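Local coordinates for protein catechol O-methyltransferase (Mycobacterium tuberculosis, PDB 6JCL) that catalyses the metal-dependent transfer of a methyl group from S-adenosyl-L-methionine to a hydroxyl of catechol-like compounds, working as a homodimer, at residues S18-D23 with S45-K50; E38-A43 with P95-V100; P196-T201 with A215-R220; N144-I149 with A185-Q190. One frame throughout, in Å; residues are numbered along the deposited sequence.

Following the chain from the N terminus, interaction 1 closes the first loop, bringing the end of helix 9-21 onto the start of helix 46-58 around helix 25-36. Interaction 2 crosses it: its first segment, 38-43, lies inside that loop, and its second, 95-100, opens helix 95-107 beyond strands 63-67 and 87-92. Interactions 4 and 3 follow in series. Interaction 4 joins helices 145-155 and 180-194, closing the loop that contains strand 160-165, and interaction 3 closes the hairpin of strands 198-206 and 212-219 at the edge of the sheet. These two touch through L198 and I149. Interactions 1, 3 and 4 also meet the second subunit; interaction 2 borders the S-adenosyl-L-homocysteine pocket.

Interaction 1 (S18-D23 with S45-K50); sequences STLVGD and SAQQGK
V21 meets Q47 and K50 with a single branch: its CG2 methyl lies 3.6 Å from Q47 NE2 and 4.0 Å from K50 CD, with A46 CB a little farther off. The valine runs past both longer side chains in the opposite direction. L20 crosses Q47 at about a right angle, its CD1 methyl 3.6 Å from Q47 OE1. Q47 bends at chi2 (-51°), which turns OE1 to L20 and NE2 to V21; D17 takes a hydrogen bond from NE2, while OE1 accepts one from the backbone N of A202 of the second subunit. K50 passes along V21 and donates from NZ to L20 O at 2.9 Å, the nitrogen tilted 27° from the carbonyl plane. This bond lies just before G22 leaves helical geometry with positive phi. The same NZ forms a salt bridge with D199 and a hydrogen bond with A200 O, both of the second subunit, so one ammonium joins helix 46-58 to the end of helix 9-21 and to strand 198-206 of the second subunit. S45 and Q48 form a capping box that starts the second helix. Helix 9-21 thus lies against the first turn of helix 46-58, and that neighbouring strand packs on both.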
# COMPACT_ATOMS: atom_id res chain seq x y z
N SER A 18 -7.10 7.38 15.90
CA SER A 18 -7.76 8.59 16.38
C SER A 18 -7.56 9.77 15.44
O SER A 18 -8.42 10.65 15.36
CB SER A 18 -7.24 8.93 17.78
OG SER A 18 -7.48 10.30 18.09
N THR A 19 -6.44 9.80 14.72
CA THR A 19 -6.09 10.95 13.92
C THR A 19 -6.63 10.87 12.49
O THR A 19 -7.03 11.90 11.93
CB THR A 19 -4.57 11.08 13.92
OG1 THR A 19 -4.13 11.29 15.28
CG2 THR A 19 -4.12 12.24 13.05
N LEU A 20 -6.64 9.68 11.90
CA LEU A 20 -6.94 9.50 10.48
C LEU A 20 -8.28 8.83 10.22
O LEU A 20 -8.81 8.97 9.11
CB LEU A 20 -5.84 8.68 9.80
CG LEU A 20 -4.43 9.27 9.86
CD1 LEU A 20 -3.48 8.32 9.15
CD2 LEU A 20 -4.39 10.64 9.23
N VAL A 21 -8.83 8.10 11.18
CA VAL A 21 -10.12 7.45 11.03
C VAL A 21 -11.18 8.11 11.92
O VAL A 21 -12.26 8.48 11.44
CB VAL A 21 -10.01 5.94 11.32
CG1 VAL A 21 -11.40 5.26 11.21
CG2 VAL A 21 -9.03 5.28 10.35
N GLY A 22 -10.87 8.29 13.20
CA GLY A 22 -11.82 8.91 14.12
C GLY A 22 -12.91 7.95 14.55
O GLY A 22 -12.79 6.73 14.41
N ASP A 23 -13.98 8.50 15.10
CA ASP A 23 -15.11 7.67 15.50
C ASP A 23 -15.83 7.15 14.26
O ASP A 23 -16.14 7.91 13.34
CB ASP A 23 -16.08 8.44 16.39
CG ASP A 23 -15.37 9.33 17.38
OD1 ASP A 23 -14.74 8.79 18.31
OD2 ASP A 23 -15.44 10.57 17.24
N SER A 45 -7.02 -4.31 10.94
CA SER A 45 -7.03 -3.11 11.76
C SER A 45 -7.66 -1.97 10.96
O SER A 45 -7.84 -2.05 9.75
CB SER A 45 -5.62 -2.73 12.17
OG SER A 45 -4.92 -2.29 11.01
N ALA A 46 -7.95 -0.87 11.66
CA ALA A 46 -8.57 0.25 10.96
C ALA A 46 -7.65 0.84 9.90
O ALA A 46 -8.10 1.20 8.81
CB ALA A 46 -9.00 1.33 11.97
N GLN A 47 -6.34 0.97 10.19
CA GLN A 47 -5.44 1.51 9.16
C GLN A 47 -5.35 0.57 7.95
O GLN A 47 -5.27 1.03 6.80
CB GLN A 47 -4.03 1.74 9.74
CG GLN A 47 -3.95 2.79 10.90
CD GLN A 47 -4.61 4.12 10.56
OE1 GLN A 47 -4.19 4.83 9.64
NE2 GLN A 47 -5.65 4.48 11.32
N GLN A 48 -5.34 -0.74 8.21
CA GLN A 48 -5.30 -1.72 7.13
C GLN A 48 -6.57 -1.69 6.31
O GLN A 48 -6.53 -1.76 5.07
CB GLN A 48 -5.08 -3.12 7.72
CG GLN A 48 -3.75 -3.30 8.38
CD GLN A 48 -3.67 -4.62 9.13
OE1 GLN A 48 -4.69 -5.24 9.42
NE2 GLN A 48 -2.45 -5.05 9.46
N GLY A 49 -7.72 -1.65 6.98
CA GLY A 49 -8.97 -1.57 6.26
C GLY A 49 -9.07 -0.30 5.44
O GLY A 49 -9.44 -0.33 4.27
N LYS A 50 -8.68 0.83 6.03
CA LYS A 50 -8.71 2.07 5.27
C LYS A 50 -7.79 1.99 4.06
O LYS A 50 -8.12 2.52 2.99
CB LYS A 50 -8.32 3.24 6.16
CG LYS A 50 -8.49 4.59 5.44
CD LYS A 50 -9.21 5.55 6.35
CE LYS A 50 -9.65 6.78 5.61
NZ LYS A 50 -9.55 7.96 6.47

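Interaction 2 (E38-A43 with P95-V100); sequences ELPRIA and PKHAEV. With SAH (S-adenosyl-L-homocysteine), chain I.
L39 and H97 come closest in the backbone, their CA atoms 7.3 Å apart, where the irregular segment 38-43 passes the first turns of helix 95-107. L39 lays its CG over one face of the H97 imidazole in a CH-pi contact, 4.2 Å from the ring centroid and offset toward the rim, while its CD1 touches H97 CD2 at 3.8 Å. The other leucine branch points at V100 tip to tip, L39 CD2 to V100 CG1 4.1 Å. E38, with positive phi, is the C-prime residue of the Schellman motif that ends helix 25-36. In this class I methyltransferase fold, helix 95-107 follows strand 87-92, and its H97 belongs to the cofactor pocket. The ring uses its edge there: H97 ND1 donates to O3' of S-adenosyl-L-homocysteine at 2.9 Å, with an N-H...O angle of 163°. The leucine over the face and the ribose at the edge together probably limit the rotation of the ring. Farther along the loop, I42 CD1 lies 3.8 Å from the cofactor sulfur SD, and A43 CB is 3.5 Å from its carboxylate O. Near the protein surface, K96 NZ is hydrogen-bonded to A37 O and stays 4.6 Å from E38 OE1, beyond salt-bridge range.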
# COMPACT_ATOMS: atom_id res chain seq x y z
N GLU A 38 -19.23 -14.18 19.09
CA GLU A 38 -18.01 -14.91 19.45
C GLU A 38 -17.14 -15.20 18.24
O GLU A 38 -16.47 -16.24 18.17
CB GLU A 38 -18.34 -16.20 20.20
CG GLU A 38 -19.05 -15.94 21.52
CD GLU A 38 -19.37 -17.22 22.27
OE1 GLU A 38 -20.08 -18.08 21.72
OE2 GLU A 38 -18.89 -17.35 23.41
N LEU A 39 -17.12 -14.30 17.27
CA LEU A 39 -16.17 -14.43 16.18
C LEU A 39 -14.77 -14.12 16.68
O LEU A 39 -14.59 -13.28 17.56
CB LEU A 39 -16.54 -13.48 15.03
CG LEU A 39 -17.49 -14.00 13.95
CD1 LEU A 39 -18.79 -14.56 14.50
CD2 LEU A 39 -17.78 -12.89 12.94
N PRO A 40 -13.75 -14.80 16.16
CA PRO A 40 -12.37 -14.46 16.53
C PRO A 40 -12.06 -13.02 16.18
O PRO A 40 -12.49 -12.50 15.16
CB PRO A 40 -11.53 -15.44 15.71
CG PRO A 40 -12.41 -15.87 14.56
CD PRO A 40 -13.82 -15.83 15.11
N ARG A 41 -11.31 -12.36 17.06
CA ARG A 41 -11.00 -10.94 16.89
C ARG A 41 -9.76 -10.78 16.01
O ARG A 41 -8.69 -10.38 16.44
CB ARG A 41 -10.83 -10.28 18.25
CG ARG A 41 -12.04 -10.51 19.13
CD ARG A 41 -11.92 -9.87 20.50
NE ARG A 41 -12.53 -8.55 20.49
CZ ARG A 41 -12.70 -7.80 21.57
NH1 ARG A 41 -13.26 -6.60 21.46
NH2 ARG A 41 -12.32 -8.26 22.76
N ILE A 42 -9.95 -11.10 14.72
CA ILE A 42 -8.82 -11.17 13.79
C ILE A 42 -9.07 -10.35 12.52
O ILE A 42 -8.44 -10.58 11.49
CB ILE A 42 -8.51 -12.64 13.43
CG1 ILE A 42 -9.69 -13.27 12.67
CG2 ILE A 42 -8.10 -13.47 14.71
CD1 ILE A 42 -9.41 -14.71 12.15
N ALA A 43 -10.00 -9.41 12.59
CA ALA A 43 -10.29 -8.53 11.47
C ALA A 43 -9.11 -7.62 11.17
O ALA A 43 -8.22 -7.41 12.00
CB ALA A 43 -11.51 -7.66 11.80
N PRO A 95 -21.56 -20.42 7.83
CA PRO A 95 -22.85 -19.70 7.78
C PRO A 95 -23.02 -18.68 8.88
O PRO A 95 -23.60 -17.61 8.64
CB PRO A 95 -23.88 -20.84 7.88
CG PRO A 95 -23.17 -22.04 7.34
CD PRO A 95 -21.73 -21.89 7.74
N LYS A 96 -22.53 -18.96 10.09
CA LYS A 96 -22.69 -18.01 11.18
C LYS A 96 -21.89 -16.73 10.92
O LYS A 96 -22.37 -15.63 11.21
CB LYS A 96 -22.28 -18.65 12.50
CG LYS A 96 -22.56 -17.78 13.71
CD LYS A 96 -21.83 -18.30 14.93
CE LYS A 96 -22.17 -17.46 16.15
NZ LYS A 96 -21.32 -17.82 17.32
N HIS A 97 -20.68 -16.85 10.36
CA HIS A 97 -19.94 -15.65 9.99
C HIS A 97 -20.69 -14.86 8.93
O HIS A 97 -20.83 -13.63 9.03
CB HIS A 97 -18.54 -16.02 9.49
CG HIS A 97 -17.70 -16.67 10.55
ND1 HIS A 97 -16.35 -16.91 10.39
CD2 HIS A 97 -18.02 -17.13 11.78
CE1 HIS A 97 -15.88 -17.48 11.48
NE2 HIS A 97 -16.88 -17.64 12.33
N ALA A 98 -21.20 -15.55 7.91
CA ALA A 98 -21.93 -14.85 6.85
C ALA A 98 -23.13 -14.09 7.40
O ALA A 98 -23.40 -12.96 6.98
CB ALA A 98 -22.40 -15.85 5.79
N GLU A 99 -23.86 -14.68 8.35
CA GLU A 99 -25.04 -14.01 8.90
C GLU A 99 -24.67 -12.75 9.66
O GLU A 99 -25.33 -11.70 9.50
CB GLU A 99 -25.82 -14.97 9.79
CG GLU A 99 -27.33 -14.90 9.61
CD GLU A 99 -27.76 -14.85 8.14
OE1 GLU A 99 -28.72 -14.12 7.83
OE2 GLU A 99 -27.15 -15.53 7.29
N VAL A 100 -23.62 -12.82 10.47
CA VAL A 100 -23.11 -11.64 11.18
C VAL A 100 -22.66 -10.58 10.19
O VAL A 100 -22.95 -9.39 10.35
CB VAL A 100 -21.99 -12.05 12.14
CG1 VAL A 100 -21.27 -10.81 12.71
CG2 VAL A 100 -22.54 -12.92 13.25
N SAH I . -11.18 -10.52 5.93
CA SAH I . -11.74 -10.49 7.29
CB SAH I . -11.15 -11.62 8.12
CG SAH I . -11.27 -13.00 7.47
SD SAH I . -10.86 -14.28 8.69
C SAH I . -11.48 -9.15 7.96
O SAH I . -12.38 -8.51 8.52
OXT SAH I . -10.35 -8.67 7.90
C5' SAH I . -10.88 -15.68 7.56
C4' SAH I . -12.28 -16.12 7.14
O4' SAH I . -12.14 -17.07 6.11
C3' SAH I . -13.10 -16.81 8.23
O3' SAH I . -14.37 -16.15 8.34
C2' SAH I . -13.29 -18.23 7.75
O2' SAH I . -14.50 -18.85 8.17
C1' SAH I . -13.15 -18.05 6.23
N9 SAH I . -12.79 -19.27 5.49
C8 SAH I . -11.91 -20.26 5.89
N7 SAH I . -11.87 -21.18 4.90
C5 SAH I . -12.69 -20.78 3.89
C6 SAH I . -13.01 -21.37 2.67
N6 SAH I . -12.48 -22.54 2.30
N1 SAH I . -13.89 -20.72 1.84
C2 SAH I . -14.46 -19.51 2.23
N3 SAH I . -14.15 -18.94 3.44
C4 SAH I . -13.27 -19.58 4.25

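Interaction 3 (P196-T201 with A215-R220)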
# COMPACT_ATOMS: atom_id res chain seq x y z
N PRO A 196 4.56 -15.95 -14.06
CA PRO A 196 4.85 -14.97 -15.13
C PRO A 196 3.73 -13.97 -15.34
O PRO A 196 3.96 -12.91 -15.93
CB PRO A 196 5.07 -15.85 -16.37
CG PRO A 196 4.28 -17.10 -16.10
CD PRO A 196 4.38 -17.32 -14.59
N GLY A 197 2.52 -14.25 -14.85
CA GLY A 197 1.40 -13.36 -14.98
C GLY A 197 1.24 -12.37 -13.87
O GLY A 197 0.27 -11.59 -13.87
N LEU A 198 2.17 -12.35 -12.91
CA LEU A 198 2.06 -11.47 -11.75
C LEU A 198 3.32 -10.64 -11.60
O LEU A 198 4.42 -11.12 -11.85
CB LEU A 198 1.85 -12.29 -10.46
CG LEU A 198 0.55 -13.08 -10.30
CD1 LEU A 198 0.62 -13.88 -9.00
CD2 LEU A 198 -0.66 -12.13 -10.29
N ASP A 199 3.15 -9.39 -11.17
CA ASP A 199 4.27 -8.57 -10.72
C ASP A 199 3.96 -8.18 -9.29
O ASP A 199 2.92 -7.57 -9.03
CB ASP A 199 4.45 -7.34 -11.61
CG ASP A 199 5.89 -6.90 -11.69
OD1 ASP A 199 6.77 -7.66 -11.23
OD2 ASP A 199 6.14 -5.80 -12.23
N ALA A 200 4.84 -8.53 -8.35
CA ALA A 200 4.46 -8.54 -6.95
C ALA A 200 5.51 -7.87 -6.07
O ALA A 200 6.70 -7.83 -6.41
CB ALA A 200 4.25 -9.98 -6.44
N THR A 201 5.03 -7.36 -4.93
CA THR A 201 5.88 -6.91 -3.84
C THR A 201 5.24 -7.35 -2.52
O THR A 201 4.08 -7.78 -2.48
CB THR A 201 6.09 -5.39 -3.88
OG1 THR A 201 7.15 -5.03 -2.99
CG2 THR A 201 4.81 -4.66 -3.46
N ALA A 215 1.11 -9.10 0.68
CA ALA A 215 1.60 -9.12 -0.69
C ALA A 215 0.64 -8.31 -1.55
O ALA A 215 -0.58 -8.36 -1.36
CB ALA A 215 1.71 -10.56 -1.22
N LEU A 216 1.20 -7.55 -2.48
CA LEU A 216 0.39 -6.80 -3.45
C LEU A 216 0.93 -7.11 -4.83
O LEU A 216 2.13 -7.02 -5.05
CB LEU A 216 0.44 -5.30 -3.16
CG LEU A 216 -0.52 -4.42 -4.02
CD1 LEU A 216 -1.05 -3.21 -3.27
CD2 LEU A 216 0.19 -3.98 -5.27
N ALA A 217 0.05 -7.49 -5.75
CA ALA A 217 0.48 -7.85 -7.09
C ALA A 217 -0.44 -7.22 -8.13
O ALA A 217 -1.62 -6.97 -7.87
CB ALA A 217 0.51 -9.36 -7.28
N LEU A 218 0.13 -6.96 -9.31
CA LEU A 218 -0.67 -6.56 -10.47
C LEU A 218 -0.81 -7.76 -11.39
O LEU A 218 0.15 -8.50 -11.60
CB LEU A 218 -0.01 -5.41 -11.22
CG LEU A 218 0.03 -4.08 -10.48
CD1 LEU A 218 0.52 -2.99 -11.43
CD2 LEU A 218 -1.32 -3.69 -9.90
N VAL A 219 -2.01 -7.94 -11.94
CA VAL A 219 -2.21 -8.98 -12.94
C VAL A 219 -1.66 -8.42 -14.25
O VAL A 219 -2.29 -7.57 -14.88
CB VAL A 219 -3.68 -9.38 -13.07
CG1 VAL A 219 -3.86 -10.46 -14.19
CG2 VAL A 219 -4.22 -9.88 -11.73
N ARG A 220 -0.50 -8.90 -14.66
CA ARG A 220 0.07 -8.42 -15.91
C ARG A 220 -0.61 -9.07 -17.11
O ARG A 220 -0.71 -8.45 -18.18
CB ARG A 220 1.59 -8.65 -15.92
CG ARG A 220 2.05 -10.02 -16.34
CD ARG A 220 3.44 -9.95 -16.97
NE ARG A 220 4.34 -9.06 -16.23
CZ ARG A 220 5.06 -9.43 -15.17
NH1 ARG A 220 5.84 -8.55 -14.57
NH2 ARG A 220 5.00 -10.68 -14.72
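R220 folds back along P196 and across D199 at the open end of an antiparallel beta hairpin, strands 198-206 and 212-219, whose strand 198-206 is the outermost of the methyltransferase sheet within the chain. L198 faces V219 and A200 faces A217 in non-hydrogen-bonded pairs, whereas D199-L218 and T201-L216 are hydrogen-bonded pairs. A200 and A217 approach to a CA-CA distance of 4.0 Å, their CB atoms 3.9 Å apart. With L198 and V219 they lie on the face that receives I149 of helix 145-155 and M192 of helix 180-194. D199, T201, L216 and L218 occupy the other face, where T201 OG1 is hydrogen-bonded to Q47 O and L216 packs on L54, both of the second subunit.

The arginine starts beside G197: R220 CB is 3.8 Å from G197 O, which also accepts the R220 backbone N-H. CG is placed between the backbone N and the carbonyl carbon (chi1 84°), close to both G197 O and P196 O. R220 CD touches P196 O at 3.2 Å, with NE and CZ near the same oxygen at 3.9 and 3.7 Å, and the bend at chi3 turns the guanidinium across the first strand. There R220 NH1 forms a salt bridge with D199 OD1 at 3.6 Å, the planes 44° apart; K50 of the second subunit is the carboxylate's stronger partner. R220 NH2 donates to P196 O at 2.7 Å, from 56° out of the carbonyl plane.

Interaction 4 (N144-I149 with A185-Q190); sequences NNVAYI and ARRTLQ
N145 donates from ND2 to T188 OG1 at 3.0 Å, the polar link between the two helices. The N-H...O angle is 157° and the oxygen lies in the amide plane, so the hydroxyl sits squarely at the edge of the amide. The two side chains cross at about a right angle, and N145 CB also approaches T188 OG1 closely, at 3.1 Å. Beside this bond V146 is set against R187: the guanidinium lies flat across the valine, V146 CG2 standing 4.0 Å above its plane over the centre and V146 CG1 3.7 Å from R187 NH2. R187 can reach that far because its chain is extended from CG to NE. Nearby, I149 CD1 meets T188 CG2 at 3.8 Å.

In T188, chi1 (-65°) sets OG1 beside the backbone N, facing N145, and puts CG2 anti to that N, where it meets I149. OG1 is also bonded to A184 O, one turn back in its own helix, and this second bond helps to orient the hydroxyl. The same turn of helix as N145 also faces the cofactor: N144 ND2 and Y148 OH are hydrogen-bonded to D141, a residue inferred to bind S-adenosyl-L-methionine, and Y148 touches the bound S-adenosyl-L-homocysteine.

The helix segments run 32° from parallel, with axes 9.8 Å apart at closest approach. Helix 145-155 packs on strand 133-138, whose I138 backs both N145 and I149, while helix 180-194 presents L189 to L16 of helix 9-21 of the second subunit.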
# COMPACT_ATOMS: atom_id res chain seq x y z
N ASN A 144 -4.95 -22.49 0.90
CA ASN A 144 -5.47 -22.31 -0.44
C ASN A 144 -5.14 -20.95 -1.04
O ASN A 144 -5.68 -20.61 -2.11
CB ASN A 144 -6.99 -22.53 -0.45
CG ASN A 144 -7.36 -23.98 -0.70
OD1 ASN A 144 -6.79 -24.64 -1.58
ND2 ASN A 144 -8.32 -24.47 0.06
N ASN A 145 -4.25 -20.17 -0.42
CA ASN A 145 -3.83 -18.92 -1.04
C ASN A 145 -3.48 -19.13 -2.52
O ASN A 145 -3.93 -18.38 -3.39
CB ASN A 145 -2.59 -18.36 -0.35
CG ASN A 145 -2.87 -17.56 0.90
OD1 ASN A 145 -4.01 -17.26 1.28
ND2 ASN A 145 -1.79 -17.26 1.60
N VAL A 146 -2.67 -20.14 -2.81
CA VAL A 146 -2.16 -20.33 -4.17
C VAL A 146 -3.30 -20.64 -5.13
O VAL A 146 -3.37 -20.08 -6.23
CB VAL A 146 -1.07 -21.41 -4.18
CG1 VAL A 146 -0.86 -21.96 -5.59
CG2 VAL A 146 0.24 -20.83 -3.63
N ALA A 147 -4.20 -21.55 -4.74
CA ALA A 147 -5.39 -21.80 -5.57
C ALA A 147 -6.23 -20.54 -5.76
O ALA A 147 -6.71 -20.27 -6.88
CB ALA A 147 -6.25 -22.89 -4.94
N TYR A 148 -6.41 -19.75 -4.69
CA TYR A 148 -7.23 -18.54 -4.81
C TYR A 148 -6.55 -17.52 -5.71
O TYR A 148 -7.23 -16.78 -6.44
CB TYR A 148 -7.51 -17.94 -3.42
CG TYR A 148 -8.29 -18.86 -2.53
CD1 TYR A 148 -9.16 -19.81 -3.06
CD2 TYR A 148 -8.17 -18.77 -1.15
CE1 TYR A 148 -9.87 -20.67 -2.24
CE2 TYR A 148 -8.87 -19.62 -0.32
CZ TYR A 148 -9.73 -20.56 -0.86
OH TYR A 148 -10.42 -21.41 -0.03
N ILE A 149 -5.22 -17.45 -5.67
CA ILE A 149 -4.51 -16.53 -6.55
C ILE A 149 -4.68 -16.96 -8.01
O ILE A 149 -4.91 -16.12 -8.89
CB ILE A 149 -3.02 -16.43 -6.16
CG1 ILE A 149 -2.87 -15.72 -4.82
CG2 ILE A 149 -2.21 -15.70 -7.25
CD1 ILE A 149 -1.53 -16.03 -4.14
N ALA A 185 2.33 -19.08 3.88
CA ALA A 185 2.75 -17.76 3.44
C ALA A 185 4.04 -17.83 2.63
O ALA A 185 4.19 -17.14 1.62
CB ALA A 185 2.93 -16.84 4.65
N ARG A 186 5.01 -18.62 3.08
CA ARG A 186 6.26 -18.72 2.34
C ARG A 186 6.02 -19.28 0.94
O ARG A 186 6.57 -18.77 -0.04
CB ARG A 186 7.27 -19.58 3.10
CG ARG A 186 8.59 -19.77 2.38
CD ARG A 186 9.49 -20.74 3.15
NE ARG A 186 10.76 -21.01 2.48
CZ ARG A 186 11.87 -20.29 2.66
NH1 ARG A 186 12.98 -20.61 2.02
NH2 ARG A 186 11.85 -19.25 3.48
N ARG A 187 5.20 -20.33 0.84
CA ARG A 187 4.91 -20.92 -0.47
C ARG A 187 4.12 -19.94 -1.33
O ARG A 187 4.33 -19.88 -2.54
CB ARG A 187 4.10 -22.21 -0.30
CG ARG A 187 3.69 -22.84 -1.63
CD ARG A 187 2.55 -23.84 -1.50
NE ARG A 187 2.10 -24.30 -2.82
CZ ARG A 187 0.89 -24.79 -3.08
NH1 ARG A 187 -0.01 -24.88 -2.12
NH2 ARG A 187 0.58 -25.17 -4.31
N THR A 188 3.22 -19.17 -0.71
CA THR A 188 2.46 -18.16 -1.45
C THR A 188 3.40 -17.14 -2.08
O THR A 188 3.26 -16.79 -3.26
CB THR A 188 1.49 -17.46 -0.50
OG1 THR A 188 0.52 -18.40 -0.03
CG2 THR A 188 0.77 -16.27 -1.18
N LEU A 189 4.35 -16.63 -1.30
CA LEU A 189 5.28 -15.63 -1.80
C LEU A 189 6.15 -16.20 -2.92
O LEU A 189 6.42 -15.53 -3.93
CB LEU A 189 6.14 -15.10 -0.65
CG LEU A 189 5.39 -14.27 0.41
CD1 LEU A 189 6.29 -14.09 1.64
CD2 LEU A 189 4.99 -12.93 -0.17
N GLN A 190 6.61 -17.44 -2.75
CA GLN A 190 7.42 -18.05 -3.80
C GLN A 190 6.61 -18.24 -5.08
O GLN A 190 7.12 -17.99 -6.19
CB GLN A 190 7.99 -19.37 -3.30
CG GLN A 190 9.06 -19.12 -2.22
CD GLN A 190 9.63 -20.41 -1.65
OE1 GLN A 190 8.90 -21.36 -1.38
NE2 GLN A 190 10.95 -20.44 -1.48